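Local coordinates for protein carboxylesterase YbfK (Bacillus subtilis, PDB 4CCY) that hydrolyses carboxylic esters to an alcohol and a carboxylate, as a cytoplasmic carboxylesterase of the alpha/beta hydrolase superfamily, at residues Ala126-Gly131 against Val150-Ala155; Ser67-Pro72 against Leu274-Gln279. All blocks are in the same frame, centred on the assembly; numbering follows the deposited sequence.

How the contacts relate
Contact 1 (126-131 with 150-155) is nested within the loop of chain that contact 2 (67-72 with 274-279) closes, and their centres lie about 11 Å apart. Contact 1 pairs two neighbouring parallel strands of the central sheet and carries Ser129, the probable nucleophile; contact 2 packs the 3-10 turn 67-70 and the short helix 275-278 against the side of those strands that carries Leu128 and Ile152. The two meet where Leu128 CD2 lies 3.6 Å from Met69 CE and Ile152 CG2 3.7 Å from Leu275 CB. His273, assigned to the charge relay by similarity, directly precedes Leu274, and the side chain of Met69 is about 7 Å from that of Ser129 at their nearest atoms.

Contact 1 (Ala126-Gly131 against Val150-Ala155); sequences AGLSLG and VVISPA
With CG of Leu128 trans to its backbone N (chi1 180°) and CG2 of Ile152 set likewise on its own residue, the two side chains slant across one another, and Leu128 CD1 meets Ile152 CG2 at 3.5 Å. Their strands, 123-128 and 146-152, flank helix 130-141 in a beta-alpha-beta unit of the alpha/beta hydrolase fold, and the first turns into that helix through a GxSxG sequence, Gly127 to Gly131, with the geometry of a nucleophile elbow. The short strand segments run nearly parallel, 4.9 Å apart at closest approach of their axes, and Ala126 and Val150 pack on the same face as Leu128 and Ile152. Backbone bonds hold the register: Gly127 N donates to Val150 O, Ile152 N to Gly127 O at 2.8 Å, and Ser129 N to Ile152 O, also at 2.8 Å. Ser129, the probable nucleophile, has a positive phi of 59°, the strained geometry expected of an elbow. Its CB points away from 150-155 overall, and OG is hydrogen-bonded to His273 NE2, in keeping with the charge relay inferred by similarity. Just past the end of the facing strand, Ser153 OG is hydrogen-bonded to the carbonyl O of His273. The methyl of Ala155 comes to 3.7 Å from Leu130 N at the start of the helix. Beyond the strands a fourth backbone bond has a different geometry: Ala155 N reaches Ser129 O at 3.2 Å from above the carbonyl plane, with a C=O...N angle of 90°.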
loop_
_atom_site.group_PDB
_atom_site.type_symbol
_atom_site.label_atom_id
_atom_site.label_comp_id
_atom_site.label_asym_id
_atom_site.label_seq_id
_atom_site.Cartn_x
_atom_site.Cartn_y
_atom_site.Cartn_z
ATOM N N ALA A 126 1.625 -7.433 3.026
ATOM C CA ALA A 126 2.593 -6.808 2.112
ATOM C C ALA A 126 1.992 -5.531 1.599
ATOM O O ALA A 126 0.813 -5.504 1.250
ATOM C CB ALA A 126 2.961 -7.737 0.953
ATOM N N GLY A 127 2.787 -4.469 1.567
ATOM C CA GLY A 127 2.260 -3.174 1.185
ATOM C C GLY A 127 3.258 -2.209 0.590
ATOM O O GLY A 127 4.455 -2.273 0.874
ATOM N N LEU A 128 2.740 -1.288 -0.216
ATOM C CA LEU A 128 3.556 -0.282 -0.861
ATOM C C LEU A 128 3.168 1.121 -0.414
ATOM O O LEU A 128 1.987 1.445 -0.353
ATOM C CB LEU A 128 3.414 -0.387 -2.382
ATOM C CG LEU A 128 4.242 0.648 -3.148
ATOM C CD1 LEU A 128 5.563 0.032 -3.582
ATOM C CD2 LEU A 128 3.485 1.169 -4.357
ATOM N N SER A 129 4.170 1.953 -0.121
ATOM C CA SER A 129 3.955 3.372 0.148
ATOM C C SER A 129 2.996 3.559 1.334
ATOM O O SER A 129 3.305 3.096 2.437
ATOM C CB SER A 129 3.494 4.079 -1.137
ATOM O OG SER A 129 3.765 5.462 -1.100
ATOM N N LEU A 130 1.853 4.221 1.126
ATOM C CA LEU A 130 0.799 4.321 2.166
ATOM C C LEU A 130 0.437 2.991 2.846
ATOM O O LEU A 130 0.388 2.899 4.077
ATOM C CB LEU A 130 -0.474 4.954 1.608
ATOM C CG LEU A 130 -1.694 5.122 2.537
ATOM C CD1 LEU A 130 -1.376 6.028 3.731
ATOM C CD2 LEU A 130 -2.864 5.684 1.755
ATOM N N GLY A 131 0.151 1.964 2.056
ATOM C CA GLY A 131 -0.124 0.657 2.636
ATOM C C GLY A 131 1.077 0.091 3.386
ATOM O O GLY A 131 0.922 -0.651 4.346
ATOM N N VAL A 150 5.880 -7.258 5.001
ATOM C CA VAL A 150 6.671 -6.733 3.882
ATOM C C VAL A 150 6.307 -5.273 3.620
ATOM O O VAL A 150 5.151 -4.948 3.307
ATOM C CB VAL A 150 6.451 -7.533 2.573
ATOM C CG1 VAL A 150 7.314 -6.967 1.448
ATOM C CG2 VAL A 150 6.737 -9.017 2.766
ATOM N N VAL A 151 7.300 -4.402 3.726
ATOM C CA VAL A 151 7.104 -2.974 3.571
ATOM C C VAL A 151 7.917 -2.462 2.376
ATOM O O VAL A 151 9.149 -2.470 2.401
ATOM C CB VAL A 151 7.505 -2.248 4.870
ATOM C CG1 VAL A 151 7.401 -0.735 4.722
ATOM C CG2 VAL A 151 6.650 -2.745 6.036
ATOM N N ILE A 152 7.220 -2.027 1.332
ATOM C CA ILE A 152 7.873 -1.571 0.086
ATOM C C ILE A 152 7.662 -0.067 -0.135
ATOM O O ILE A 152 6.528 0.403 -0.149
ATOM C CB ILE A 152 7.384 -2.361 -1.169
ATOM C CG1 ILE A 152 7.403 -3.881 -0.933
ATOM C CG2 ILE A 152 8.213 -2.002 -2.406
ATOM C CD1 ILE A 152 6.671 -4.684 -1.998
ATOM N N SER A 153 8.765 0.667 -0.290
ATOM C CA SER A 153 8.756 2.109 -0.562
ATOM C C SER A 153 7.781 2.868 0.338
ATOM O O SER A 153 6.887 3.572 -0.160
ATOM C CB SER A 153 8.434 2.369 -2.036
ATOM O OG SER A 153 9.343 1.656 -2.863
ATOM N N PRO A 154 7.950 2.732 1.668
ATOM C CA PRO A 154 6.940 3.268 2.591
ATOM C C PRO A 154 6.808 4.795 2.495
ATOM O O PRO A 154 7.777 5.504 2.145
ATOM C CB PRO A 154 7.436 2.818 3.975
ATOM C CG PRO A 154 8.904 2.572 3.800
ATOM C CD PRO A 154 9.075 2.094 2.383
ATOM N N ALA A 155 5.590 5.274 2.728
ATOM C CA ALA A 155 5.305 6.705 2.781
ATOM C C ALA A 155 5.826 7.214 4.132
ATOM O O ALA A 155 5.184 7.004 5.173
ATOM C CB ALA A 155 3.803 6.950 2.642
#

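Contact 2 (Ser67-Pro72 against Leu274-Gln279); sequences SAMWYP and LLSLEQ
Ser276 and Leu277, side by side on the short helix 275-278, meet 67-72 in two different ways, one around a polar hydroxyl and the other through a branched methyl. CB of Ser276 points toward 67-72, and the bent end of Met69 (chi3 -82°) brings CE to 3.3 Å from Ser276 OG. That same CE sits over one face of the Trp70 indole, 3.9 Å above its plane and displaced toward the rim, so methionine, ring and hydroxyl form one cluster; Trp70 CZ3 approaches the OG obliquely at 3.9 Å. Leu277 works with CD2. This methyl lies 3.4 Å from Met69 O and 3.9 Å from Pro72 CG, while the leucine and Tyr71 side chains run roughly perpendicular, CD2 standing 4.0 Å from Tyr71 CE2. Pro72 CD lies over one face of the Tyr71 ring, and both residues touch the same methyl, Leu277 CD2. Beyond the pair, Leu196 of helix 194-205 touches Met69 and Tyr71, and Asn73 ND2 is hydrogen-bonded to Ser276 O. One water completes the join: it accepts from Ser276 OG at 2.7 Å and donates to Met69 O at 2.7 Å. The direct contacts are van der Waals in kind, some of them methyl or ring carbon against oxygen, and the water supplies the hydrogen-bonded link between segments some 200 residues apart.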
loop_
_atom_site.group_PDB
_atom_site.type_symbol
_atom_site.label_atom_id
_atom_site.label_comp_id
_atom_site.label_asym_id
_atom_site.label_seq_id
_atom_site.Cartn_x
_atom_site.Cartn_y
_atom_site.Cartn_z
ATOM N N SER A 67 -6.213 -1.389 -5.236
ATOM C CA SER A 67 -5.772 -2.791 -5.341
ATOM C C SER A 67 -5.409 -3.258 -6.755
ATOM O O SER A 67 -4.739 -4.287 -6.918
ATOM C CB SER A 67 -6.827 -3.724 -4.739
ATOM O OG SER A 67 -6.806 -3.608 -3.329
ATOM N N ALA A 68 -5.849 -2.501 -7.761
ATOM C CA ALA A 68 -5.536 -2.793 -9.170
ATOM C C ALA A 68 -4.022 -2.913 -9.452
ATOM O O ALA A 68 -3.609 -3.666 -10.336
ATOM C CB ALA A 68 -6.165 -1.744 -10.090
ATOM N N MET A 69 -3.212 -2.181 -8.687
ATOM C CA MET A 69 -1.750 -2.134 -8.884
ATOM C C MET A 69 -1.030 -3.466 -8.631
ATOM O O MET A 69 0.115 -3.640 -9.052
ATOM C CB MET A 69 -1.110 -1.021 -8.042
ATOM C CG MET A 69 -1.224 -1.229 -6.533
ATOM S SD MET A 69 0.047 -0.311 -5.651
ATOM C CE MET A 69 1.436 -1.437 -5.823
ATOM N N TRP A 70 -1.698 -4.407 -7.971
ATOM C CA TRP A 70 -1.109 -5.728 -7.742
ATOM C C TRP A 70 -1.151 -6.698 -8.908
ATOM O O TRP A 70 -0.715 -7.843 -8.762
ATOM C CB TRP A 70 -1.705 -6.390 -6.489
ATOM C CG TRP A 70 -1.527 -5.554 -5.248
ATOM C CD1 TRP A 70 -2.519 -4.928 -4.493
ATOM C CD2 TRP A 70 -0.263 -5.191 -4.591
ATOM N NE1 TRP A 70 -1.970 -4.241 -3.441
ATOM C CE2 TRP A 70 -0.623 -4.358 -3.442
ATOM C CE3 TRP A 70 1.087 -5.479 -4.825
ATOM C CZ2 TRP A 70 0.338 -3.841 -2.579
ATOM C CZ3 TRP A 70 2.046 -4.943 -3.961
ATOM C CH2 TRP A 70 1.681 -4.149 -2.860
ATOM N N TYR A 71 -1.643 -6.280 -10.075
ATOM C CA TYR A 71 -1.728 -7.220 -11.223
ATOM C C TYR A 71 -0.412 -7.964 -11.573
ATOM O O TYR A 71 -0.464 -9.136 -11.908
ATOM C CB TYR A 71 -2.374 -6.585 -12.479
ATOM C CG TYR A 71 -1.485 -5.595 -13.183
ATOM C CD1 TYR A 71 -0.567 -6.012 -14.163
ATOM C CD2 TYR A 71 -1.525 -4.246 -12.853
ATOM C CE1 TYR A 71 0.279 -5.102 -14.784
ATOM C CE2 TYR A 71 -0.678 -3.329 -13.474
ATOM C CZ TYR A 71 0.212 -3.761 -14.435
ATOM O OH TYR A 71 1.047 -2.843 -15.046
ATOM N N PRO A 72 0.766 -7.303 -11.486
ATOM C CA PRO A 72 1.943 -8.090 -11.909
ATOM C C PRO A 72 2.579 -8.916 -10.782
ATOM O O PRO A 72 3.586 -9.582 -10.992
ATOM C CB PRO A 72 2.918 -7.012 -12.382
ATOM C CG PRO A 72 2.575 -5.816 -11.558
ATOM C CD PRO A 72 1.137 -5.913 -11.151
ATOM N N LEU A 274 8.018 3.025 -7.245
ATOM C CA LEU A 274 7.004 2.042 -7.625
ATOM C C LEU A 274 7.599 0.650 -7.848
ATOM O O LEU A 274 7.414 0.027 -8.896
ATOM C CB LEU A 274 6.237 2.531 -8.857
ATOM C CG LEU A 274 5.468 3.846 -8.687
ATOM C CD1 LEU A 274 4.750 4.185 -9.977
ATOM C CD2 LEU A 274 4.487 3.808 -7.511
ATOM N N LEU A 275 8.279 0.161 -6.816
ATOM C CA LEU A 275 9.148 -1.006 -6.912
ATOM C C LEU A 275 8.430 -2.297 -7.313
ATOM O O LEU A 275 8.977 -3.093 -8.087
ATOM C CB LEU A 275 9.928 -1.182 -5.598
ATOM C CG LEU A 275 10.969 -2.288 -5.382
ATOM C CD1 LEU A 275 11.870 -2.505 -6.599
ATOM C CD2 LEU A 275 11.804 -1.963 -4.139
ATOM N N SER A 276 7.222 -2.515 -6.805
ATOM C CA SER A 276 6.494 -3.737 -7.144
ATOM C C SER A 276 6.022 -3.731 -8.604
ATOM O O SER A 276 5.795 -4.798 -9.190
ATOM C CB SER A 276 5.318 -3.957 -6.197
ATOM O OG SER A 276 4.429 -2.857 -6.256
ATOM N N LEU A 277 5.875 -2.534 -9.180
ATOM C CA LEU A 277 5.460 -2.387 -10.575
ATOM C C LEU A 277 6.643 -2.382 -11.546
ATOM O O LEU A 277 6.538 -2.911 -12.657
ATOM C CB LEU A 277 4.614 -1.122 -10.775
ATOM C CG LEU A 277 3.163 -1.125 -10.266
ATOM C CD1 LEU A 277 2.655 0.301 -10.128
ATOM C CD2 LEU A 277 2.234 -1.956 -11.155
ATOM N N GLU A 278 7.749 -1.779 -11.118
ATOM C CA GLU A 278 8.968 -1.646 -11.932
ATOM C C GLU A 278 9.826 -2.899 -12.030
ATOM O O GLU A 278 10.419 -3.168 -13.073
ATOM C CB GLU A 278 9.845 -0.561 -11.338
ATOM C CG GLU A 278 9.793 0.741 -12.090
ATOM C CD GLU A 278 10.815 1.734 -11.584
ATOM O OE1 GLU A 278 10.609 2.265 -10.479
ATOM O OE2 GLU A 278 11.820 1.962 -12.293
ATOM N N GLN A 279 9.944 -3.623 -10.920
ATOM C CA GLN A 279 10.746 -4.846 -10.876
ATOM C C GLN A 279 9.919 -5.999 -10.322
ATOM O O GLN A 279 10.296 -6.595 -9.297
ATOM C CB GLN A 279 12.012 -4.644 -10.024
ATOM C CG GLN A 279 12.965 -3.574 -10.532
ATOM C CD GLN A 279 13.671 -3.976 -11.817
ATOM O OE1 GLN A 279 13.633 -5.137 -12.228
ATOM N NE2 GLN A 279 14.336 -3.022 -12.444
HETATM O O HOH W 1 2.663 -3.798 -8.142
#